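Local coordinates for protein fatty acid synthase 1, isoform A (Drosophila melanogaster, PDB 6FN6) that probably builds long-chain saturated fatty acids from acetyl-CoA and malonyl-CoA with NADPH, this chain being its dehydratase, enoylreductase and ketoreductase modifying region, at residues 301-313 against 365-378. Numbering follows the deposited sequence.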
ATOM      1  N   ALA A 301     -47.705 -20.375  51.168  1.00 54.81           N
ATOM      2  CA  ALA A 301     -48.413 -19.450  50.291  1.00 52.57           C
ATOM      3  C   ALA A 301     -47.559 -19.061  49.089  1.00 49.76           C
ATOM      4  O   ALA A 301     -46.396 -18.690  49.233  1.00 45.22           O
ATOM      5  CB  ALA A 301     -48.831 -18.206  51.064  1.00 53.69           C
ATOM      6  N   VAL A 302     -48.149 -19.158  47.901  1.00 63.76           N
ATOM      7  CA  VAL A 302     -47.471 -18.782  46.667  1.00 59.98           C
ATOM      8  C   VAL A 302     -47.811 -17.336  46.308  1.00 57.47           C
ATOM      9  O   VAL A 302     -47.034 -16.657  45.636  1.00 58.75           O
ATOM     10  CB  VAL A 302     -47.820 -19.741  45.510  1.00 59.68           C
ATOM     11  CG1 VAL A 302     -49.314 -19.759  45.248  1.00 62.17           C
ATOM     12  CG2 VAL A 302     -47.058 -19.359  44.248  1.00 60.86           C
ATOM     13  N   LYS A 303     -48.981 -16.876  46.744  1.00 65.87           N
ATOM     14  CA  LYS A 303     -49.376 -15.483  46.556  1.00 67.67           C
ATOM     15  C   LYS A 303     -49.615 -14.804  47.900  1.00 66.54           C
ATOM     16  O   LYS A 303     -50.225 -15.381  48.801  1.00 70.09           O
ATOM     17  CB  LYS A 303     -50.642 -15.382  45.699  1.00 71.41           C
ATOM     18  CG  LYS A 303     -50.403 -15.255  44.201  1.00 75.25           C
ATOM     19  CD  LYS A 303     -50.235 -16.606  43.528  1.00 78.65           C
ATOM     20  CE  LYS A 303     -50.076 -16.460  42.020  1.00 81.45           C
ATOM     21  NZ  LYS A 303     -49.981 -17.777  41.329  1.00 81.98           N
ATOM     22  N   LEU A 304     -49.120 -13.576  48.026  1.00 49.52           N
ATOM     23  CA  LEU A 304     -49.269 -12.799  49.253  1.00 50.05           C
ATOM     24  C   LEU A 304     -50.093 -11.534  49.006  1.00 53.58           C
ATOM     25  O   LEU A 304     -49.683 -10.653  48.250  1.00 54.72           O
ATOM     26  CB  LEU A 304     -47.899 -12.430  49.816  1.00 47.99           C
ATOM     27  CG  LEU A 304     -47.857 -12.170  51.322  1.00 50.25           C
ATOM     28  CD1 LEU A 304     -48.026 -13.471  52.088  1.00 51.76           C
ATOM     29  CD2 LEU A 304     -46.561 -11.477  51.712  1.00 50.00           C
ATOM     30  N   LYS A 305     -51.256 -11.453  49.647  1.00 57.70           N
ATOM     31  CA  LYS A 305     -52.180 -10.338  49.446  1.00 58.97           C
ATOM     32  C   LYS A 305     -52.034  -9.284  50.543  1.00 56.99           C
ATOM     33  O   LYS A 305     -51.963  -9.615  51.724  1.00 57.24           O
ATOM     34  CB  LYS A 305     -53.622 -10.847  49.402  1.00 61.07           C
ATOM     35  CG  LYS A 305     -54.634  -9.821  48.913  1.00 63.81           C
ATOM     36  CD  LYS A 305     -56.036 -10.414  48.873  1.00 65.61           C
ATOM     37  CE  LYS A 305     -57.018  -9.499  48.159  1.00 67.91           C
ATOM     38  NZ  LYS A 305     -58.427  -9.948  48.350  1.00 70.26           N
ATOM     39  N   GLY A 306     -51.989  -8.017  50.143  1.00 58.44           N
ATOM     40  CA  GLY A 306     -51.893  -6.922  51.092  1.00 60.11           C
ATOM     41  C   GLY A 306     -52.459  -5.617  50.564  1.00 62.95           C
ATOM     42  O   GLY A 306     -52.674  -5.467  49.362  1.00 63.86           O
ATOM     43  N   VAL A 307     -52.717  -4.673  51.465  1.00 61.68           N
ATOM     44  CA  VAL A 307     -53.234  -3.365  51.078  1.00 63.44           C
ATOM     45  C   VAL A 307     -52.578  -2.267  51.910  1.00 62.09           C
ATOM     46  O   VAL A 307     -52.029  -2.534  52.979  1.00 57.11           O
ATOM     47  CB  VAL A 307     -54.770  -3.306  51.224  1.00 63.73           C
ATOM     48  CG1 VAL A 307     -55.433  -4.344  50.333  1.00 62.58           C
ATOM     49  CG2 VAL A 307     -55.185  -3.506  52.676  1.00 65.81           C
ATOM     50  N   GLU A 308     -52.639  -1.035  51.412  1.00 68.97           N
ATOM     51  CA  GLU A 308     -52.134   0.118  52.149  1.00 69.01           C
ATOM     52  C   GLU A 308     -53.192   1.210  52.241  1.00 71.68           C
ATOM     53  O   GLU A 308     -53.641   1.744  51.227  1.00 76.44           O
ATOM     54  CB  GLU A 308     -50.867   0.675  51.494  1.00 69.89           C
ATOM     55  CG  GLU A 308     -50.524   2.099  51.930  1.00 74.23           C
ATOM     56  CD  GLU A 308     -49.154   2.549  51.460  1.00 77.33           C
ATOM     57  OE1 GLU A 308     -48.676   2.039  50.424  1.00 76.95           O
ATOM     58  OE2 GLU A 308     -48.549   3.417  52.126  1.00 80.55           O
ATOM     59  N   LEU A 309     -53.584   1.533  53.468  1.00 50.97           N
ATOM     60  CA  LEU A 309     -54.537   2.605  53.721  1.00 56.34           C
ATOM     61  C   LEU A 309     -53.849   3.959  53.548  1.00 62.56           C
ATOM     62  O   LEU A 309     -52.832   4.232  54.186  1.00 61.72           O
ATOM     63  CB  LEU A 309     -55.129   2.465  55.122  1.00 57.89           C
ATOM     64  CG  LEU A 309     -55.778   1.105  55.400  1.00 59.35           C
ATOM     65  CD1 LEU A 309     -56.197   0.990  56.856  1.00 63.99           C
ATOM     66  CD2 LEU A 309     -56.970   0.863  54.480  1.00 59.99           C
ATOM     67  N   ALA A 310     -54.410   4.799  52.681  1.00 84.55           N
ATOM     68  CA  ALA A 310     -53.774   6.059  52.299  1.00 88.55           C
ATOM     69  C   ALA A 310     -54.698   7.268  52.461  1.00 94.21           C
ATOM     70  O   ALA A 310     -54.762   8.122  51.578  1.00 93.58           O
ATOM     71  CB  ALA A 310     -53.282   5.973  50.860  1.00 89.20           C
ATOM     72  N   ASN A 311     -55.408   7.345  53.582  1.00117.09           N
ATOM     73  CA  ASN A 311     -56.305   8.472  53.828  1.00123.85           C
ATOM     74  C   ASN A 311     -55.571   9.641  54.478  1.00122.72           C
ATOM     75  O   ASN A 311     -55.015   9.507  55.567  1.00121.95           O
ATOM     76  CB  ASN A 311     -57.469   8.043  54.725  1.00130.24           C
ATOM     77  CG  ASN A 311     -58.465   7.159  54.006  1.00132.63           C
ATOM     78  OD1 ASN A 311     -58.535   7.153  52.778  1.00130.91           O
ATOM     79  ND2 ASN A 311     -59.247   6.407  54.773  1.00132.73           N
ATOM     80  N   GLY A 312     -55.575  10.789  53.805  1.00 97.77           N
ATOM     81  CA  GLY A 312     -54.921  11.978  54.325  1.00 96.90           C
ATOM     82  C   GLY A 312     -53.414  11.941  54.182  1.00 97.53           C
ATOM     83  O   GLY A 312     -52.686  12.446  55.037  1.00102.05           O
ATOM     84  N   ARG A 313     -52.942  11.338  53.096  1.00 95.38           N
ATOM     85  CA  ARG A 313     -51.510  11.199  52.855  1.00 89.95           C
ATOM     86  C   ARG A 313     -51.118  11.571  51.422  1.00 89.17           C
ATOM     87  O   ARG A 313     -51.921  11.476  50.498  1.00 86.66           O
ATOM     88  CB  ARG A 313     -51.076   9.764  53.171  1.00 85.41           C
ATOM     89  CG  ARG A 313     -51.200   9.401  54.642  1.00 83.46           C
ATOM     90  CD  ARG A 313     -51.095   7.904  54.851  1.00 80.53           C
ATOM     91  NE  ARG A 313     -49.808   7.373  54.410  1.00 78.26           N
ATOM     92  CZ  ARG A 313     -49.600   6.108  54.057  1.00 76.44           C
ATOM     93  NH1 ARG A 313     -50.594   5.230  54.093  1.00 75.16           N
ATOM     94  NH2 ARG A 313     -48.395   5.716  53.667  1.00 76.27           N
ATOM     95  N   VAL A 365     -62.807   3.424  54.252  1.00121.02           N
ATOM     96  CA  VAL A 365     -62.405   2.491  55.299  1.00118.87           C
ATOM     97  C   VAL A 365     -63.345   2.546  56.501  1.00122.21           C
ATOM     98  O   VAL A 365     -63.393   1.607  57.297  1.00123.12           O
ATOM     99  CB  VAL A 365     -60.945   2.762  55.730  1.00114.40           C
ATOM    100  CG1 VAL A 365     -60.814   4.139  56.373  1.00114.75           C
ATOM    101  CG2 VAL A 365     -60.451   1.677  56.681  1.00111.17           C
ATOM    102  N   LEU A 366     -64.095   3.634  56.636  1.00118.45           N
ATOM    103  CA  LEU A 366     -65.055   3.750  57.725  1.00119.48           C
ATOM    104  C   LEU A 366     -66.344   3.008  57.362  1.00124.21           C
ATOM    105  O   LEU A 366     -66.866   3.161  56.258  1.00126.76           O
ATOM    106  CB  LEU A 366     -65.349   5.221  58.051  1.00117.53           C
ATOM    107  CG  LEU A 366     -64.203   6.028  58.682  1.00112.72           C
ATOM    108  CD1 LEU A 366     -63.220   6.520  57.631  1.00111.68           C
ATOM    109  CD2 LEU A 366     -64.735   7.195  59.501  1.00112.21           C
ATOM    110  N   LYS A 367     -66.840   2.203  58.301  1.00131.73           N
ATOM    111  CA  LYS A 367     -68.079   1.425  58.138  1.00131.42           C
ATOM    112  C   LYS A 367     -68.028   0.208  57.203  1.00132.20           C
ATOM    113  O   LYS A 367     -68.983  -0.569  57.190  1.00132.74           O
ATOM    114  CB  LYS A 367     -69.244   2.325  57.702  1.00128.65           C
ATOM    115  CG  LYS A 367     -70.181   2.687  58.854  1.00123.82           C
ATOM    116  CD  LYS A 367     -71.621   2.307  58.514  1.00119.80           C
ATOM    117  CE  LYS A 367     -72.499   2.258  59.755  1.00115.93           C
ATOM    118  NZ  LYS A 367     -73.891   1.849  59.428  1.00115.68           N
ATOM    119  N   GLU A 368     -66.966   0.018  56.424  1.00124.51           N
ATOM    120  CA  GLU A 368     -66.943  -1.142  55.532  1.00122.79           C
ATOM    121  C   GLU A 368     -65.528  -1.692  55.341  1.00119.48           C
ATOM    122  O   GLU A 368     -64.549  -0.960  55.485  1.00118.36           O
ATOM    123  CB  GLU A 368     -67.544  -0.786  54.163  1.00124.79           C
ATOM    124  CG  GLU A 368     -66.648   0.076  53.282  1.00125.23           C
ATOM    125  CD  GLU A 368     -67.323   0.491  51.986  1.00127.55           C
ATOM    126  OE1 GLU A 368     -68.446   0.015  51.720  1.00127.58           O
ATOM    127  OE2 GLU A 368     -66.726   1.287  51.229  1.00129.01           O
ATOM    128  N   PRO A 369     -65.426  -2.995  55.015  1.00 91.14           N
ATOM    129  CA  PRO A 369     -64.146  -3.657  54.737  1.00 88.32           C
ATOM    130  C   PRO A 369     -63.526  -3.265  53.402  1.00 85.93           C
ATOM    131  O   PRO A 369     -64.227  -3.206  52.391  1.00 89.58           O
ATOM    132  CB  PRO A 369     -64.517  -5.141  54.743  1.00 90.68           C
ATOM    133  CG  PRO A 369     -65.935  -5.172  54.328  1.00 93.54           C
ATOM    134  CD  PRO A 369     -66.557  -3.936  54.904  1.00 93.52           C
ATOM    135  N   VAL A 370     -62.224  -3.004  53.404  1.00 93.16           N
ATOM    136  CA  VAL A 370     -61.538  -2.563  52.197  1.00 84.95           C
ATOM    137  C   VAL A 370     -61.393  -3.730  51.220  1.00 83.05           C
ATOM    138  O   VAL A 370     -61.531  -3.556  50.010  1.00 80.74           O
ATOM    139  CB  VAL A 370     -60.165  -1.944  52.536  1.00 76.67           C
ATOM    140  CG1 VAL A 370     -60.345  -0.716  53.416  1.00 73.54           C
ATOM    141  CG2 VAL A 370     -59.257  -2.962  53.225  1.00 73.09           C
ATOM    142  N   GLU A 371     -61.114  -4.918  51.751  1.00 94.26           N
ATOM    143  CA  GLU A 371     -60.961  -6.114  50.928  1.00 94.25           C
ATOM    144  C   GLU A 371     -61.045  -7.368  51.793  1.00 93.53           C
ATOM    145  O   GLU A 371     -60.902  -7.292  53.010  1.00 93.56           O
ATOM    146  CB  GLU A 371     -59.643  -6.080  50.157  1.00 91.30           C
ATOM    147  CG  GLU A 371     -59.550  -7.148  49.079  1.00 88.77           C
ATOM    148  CD  GLU A 371     -58.838  -6.674  47.831  1.00 85.34           C
ATOM    149  OE1 GLU A 371     -58.111  -5.661  47.900  1.00 84.48           O
ATOM    150  OE2 GLU A 371     -59.008  -7.317  46.773  1.00 84.05           O
ATOM    151  N   GLN A 372     -61.277  -8.517  51.164  1.00 85.15           N
ATOM    152  CA  GLN A 372     -61.445  -9.771  51.894  1.00 89.10           C
ATOM    153  C   GLN A 372     -60.199 -10.660  51.840  1.00 85.61           C
ATOM    154  O   GLN A 372     -59.513 -10.737  50.821  1.00 80.43           O
ATOM    155  CB  GLN A 372     -62.662 -10.536  51.358  1.00 96.73           C
ATOM    156  CG  GLN A 372     -62.664 -10.777  49.855  1.00105.35           C
ATOM    157  CD  GLN A 372     -63.869 -11.583  49.405  1.00112.78           C
ATOM    158  OE1 GLN A 372     -64.956 -11.463  49.972  1.00116.86           O
ATOM    159  NE2 GLN A 372     -63.682 -12.409  48.381  1.00114.45           N
ATOM    160  N   ASN A 373     -59.927 -11.328  52.958  1.00101.43           N
ATOM    161  CA  ASN A 373     -58.831 -12.290  53.074  1.00 99.34           C
ATOM    162  C   ASN A 373     -57.478 -11.762  52.603  1.00 93.64           C
ATOM    163  O   ASN A 373     -56.900 -12.275  51.644  1.00 87.41           O
ATOM    164  CB  ASN A 373     -59.166 -13.553  52.284  1.00104.89           C
ATOM    165  CG  ASN A 373     -60.402 -14.252  52.805  1.00108.76           C
ATOM    166  OD1 ASN A 373     -60.382 -14.852  53.880  1.00108.72           O
ATOM    167  ND2 ASN A 373     -61.488 -14.181  52.042  1.00109.89           N
ATOM    168  N   CYS A 374     -56.976 -10.741  53.289  1.00 62.00           N
ATOM    169  CA  CYS A 374     -55.633 -10.234  53.039  1.00 60.62           C
ATOM    170  C   CYS A 374     -54.647 -10.894  53.997  1.00 57.26           C
ATOM    171  O   CYS A 374     -55.029 -11.336  55.079  1.00 58.20           O
ATOM    172  CB  CYS A 374     -55.590  -8.715  53.201  1.00 62.68           C
ATOM    173  SG  CYS A 374     -56.615  -7.816  52.024  1.00 66.89           S
ATOM    174  N   HIS A 375     -53.377 -10.954  53.609  1.00 64.20           N
ATOM    175  CA  HIS A 375     -52.341 -11.453  54.506  1.00 57.97           C
ATOM    176  C   HIS A 375     -51.903 -10.354  55.470  1.00 49.00           C
ATOM    177  O   HIS A 375     -51.469 -10.636  56.586  1.00 44.07           O
ATOM    178  CB  HIS A 375     -51.135 -11.976  53.723  1.00 54.34           C
ATOM    179  CG  HIS A 375     -51.344 -13.329  53.121  1.00 49.26           C
ATOM    180  ND1 HIS A 375     -51.983 -13.521  51.916  1.00 48.52           N
ATOM    181  CD2 HIS A 375     -50.993 -14.562  53.559  1.00 46.56           C
ATOM    182  CE1 HIS A 375     -52.018 -14.811  51.637  1.00 47.31           C
ATOM    183  NE2 HIS A 375     -51.424 -15.466  52.620  1.00 46.56           N
ATOM    184  N   PHE A 376     -52.010  -9.102  55.035  1.00 45.85           N
ATOM    185  CA  PHE A 376     -51.685  -7.980  55.903  1.00 44.13           C
ATOM    186  C   PHE A 376     -52.373  -6.693  55.468  1.00 48.18           C
ATOM    187  O   PHE A 376     -52.841  -6.571  54.337  1.00 46.54           O
ATOM    188  CB  PHE A 376     -50.169  -7.764  55.957  1.00 43.29           C
ATOM    189  CG  PHE A 376     -49.569  -7.280  54.662  1.00 41.96           C
ATOM    190  CD1 PHE A 376     -49.581  -5.934  54.333  1.00 43.28           C
ATOM    191  CD2 PHE A 376     -48.977  -8.172  53.782  1.00 41.71           C
ATOM    192  CE1 PHE A 376     -49.028  -5.489  53.146  1.00 43.04           C
ATOM    193  CE2 PHE A 376     -48.420  -7.733  52.594  1.00 42.86           C
ATOM    194  CZ  PHE A 376     -48.443  -6.389  52.278  1.00 42.06           C
ATOM    195  N   VAL A 377     -52.431  -5.741  56.393  1.00 49.96           N
ATOM    196  CA  VAL A 377     -52.941  -4.407  56.118  1.00 53.93           C
ATOM    197  C   VAL A 377     -51.966  -3.409  56.724  1.00 53.06           C
ATOM    198  O   VAL A 377     -51.655  -3.483  57.914  1.00 52.89           O
ATOM    199  CB  VAL A 377     -54.364  -4.209  56.678  1.00 51.52           C
ATOM    200  CG1 VAL A 377     -54.833  -2.774  56.462  1.00 52.68           C
ATOM    201  CG2 VAL A 377     -55.329  -5.180  56.029  1.00 51.46           C
ATOM    202  N   PHE A 378     -51.476  -2.487  55.904  1.00 51.09           N
ATOM    203  CA  PHE A 378     -50.592  -1.440  56.393  1.00 52.53           C
ATOM    204  C   PHE A 378     -51.370  -0.150  56.620  1.00 56.51           C
ATOM    205  O   PHE A 378     -52.252   0.201  55.837  1.00 62.47           O
ATOM    206  CB  PHE A 378     -49.441  -1.194  55.418  1.00 51.50           C
ATOM    207  CG  PHE A 378     -48.515  -0.093  55.852  1.00 52.80           C
ATOM    208  CD1 PHE A 378     -47.497  -0.342  56.756  1.00 51.83           C
ATOM    209  CD2 PHE A 378     -48.669   1.194  55.361  1.00 55.95           C
ATOM    210  CE1 PHE A 378     -46.647   0.670  57.160  1.00 52.51           C
ATOM    211  CE2 PHE A 378     -47.822   2.210  55.761  1.00 56.10           C
ATOM    212  CZ  PHE A 378     -46.810   1.948  56.661  1.00 55.07           C
TER
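Strands 303-309 and 376-378 run parallel at 19°, and Phe-378 pins the register: its N donates nearly straight to Val-307 O (3.0 Å) and its O accepts from Leu-309 N. Weaker bonds hold the pairing toward its start, and the chain turns a corner at His-375, whose ND1 takes the Lys-305 N-H at 3.2 Å, 37° out of the ring plane, and whose N reaches Lys-305 O at 2.7 Å. Leu-304 CD1 sits over one face of that imidazole, 3.7 Å from the centroid. The Phe-376 ring leans across onto strand 303-309, its CG between backbone N and carbonyl carbon (chi1 68°), and lies flat on Gly-306 CA, 3.7 Å from its centroid. Leaving out short strand 270-271, the sheet has the 3-2-1-4-5-7-6 order of class I methyltransferases, 438-445 antiparallel, consistent with the non-catalytic pseudo-methyltransferase domain of animal fatty acid synthases; 303-309 and 374-380 are strands one and four. Helix 279-296 packs on the Leu-304, Phe-376 and Phe-378 face. On the other face, Val-307 CG2 meets Val-377 CG2 at 3.8 Å. Extended Lys-305 brings NZ to Gln-372 O (2.8 Å) and forms a salt bridge, weak as a hydrogen bond, with Glu-371 OE2, also salt-bridged to Arg-359.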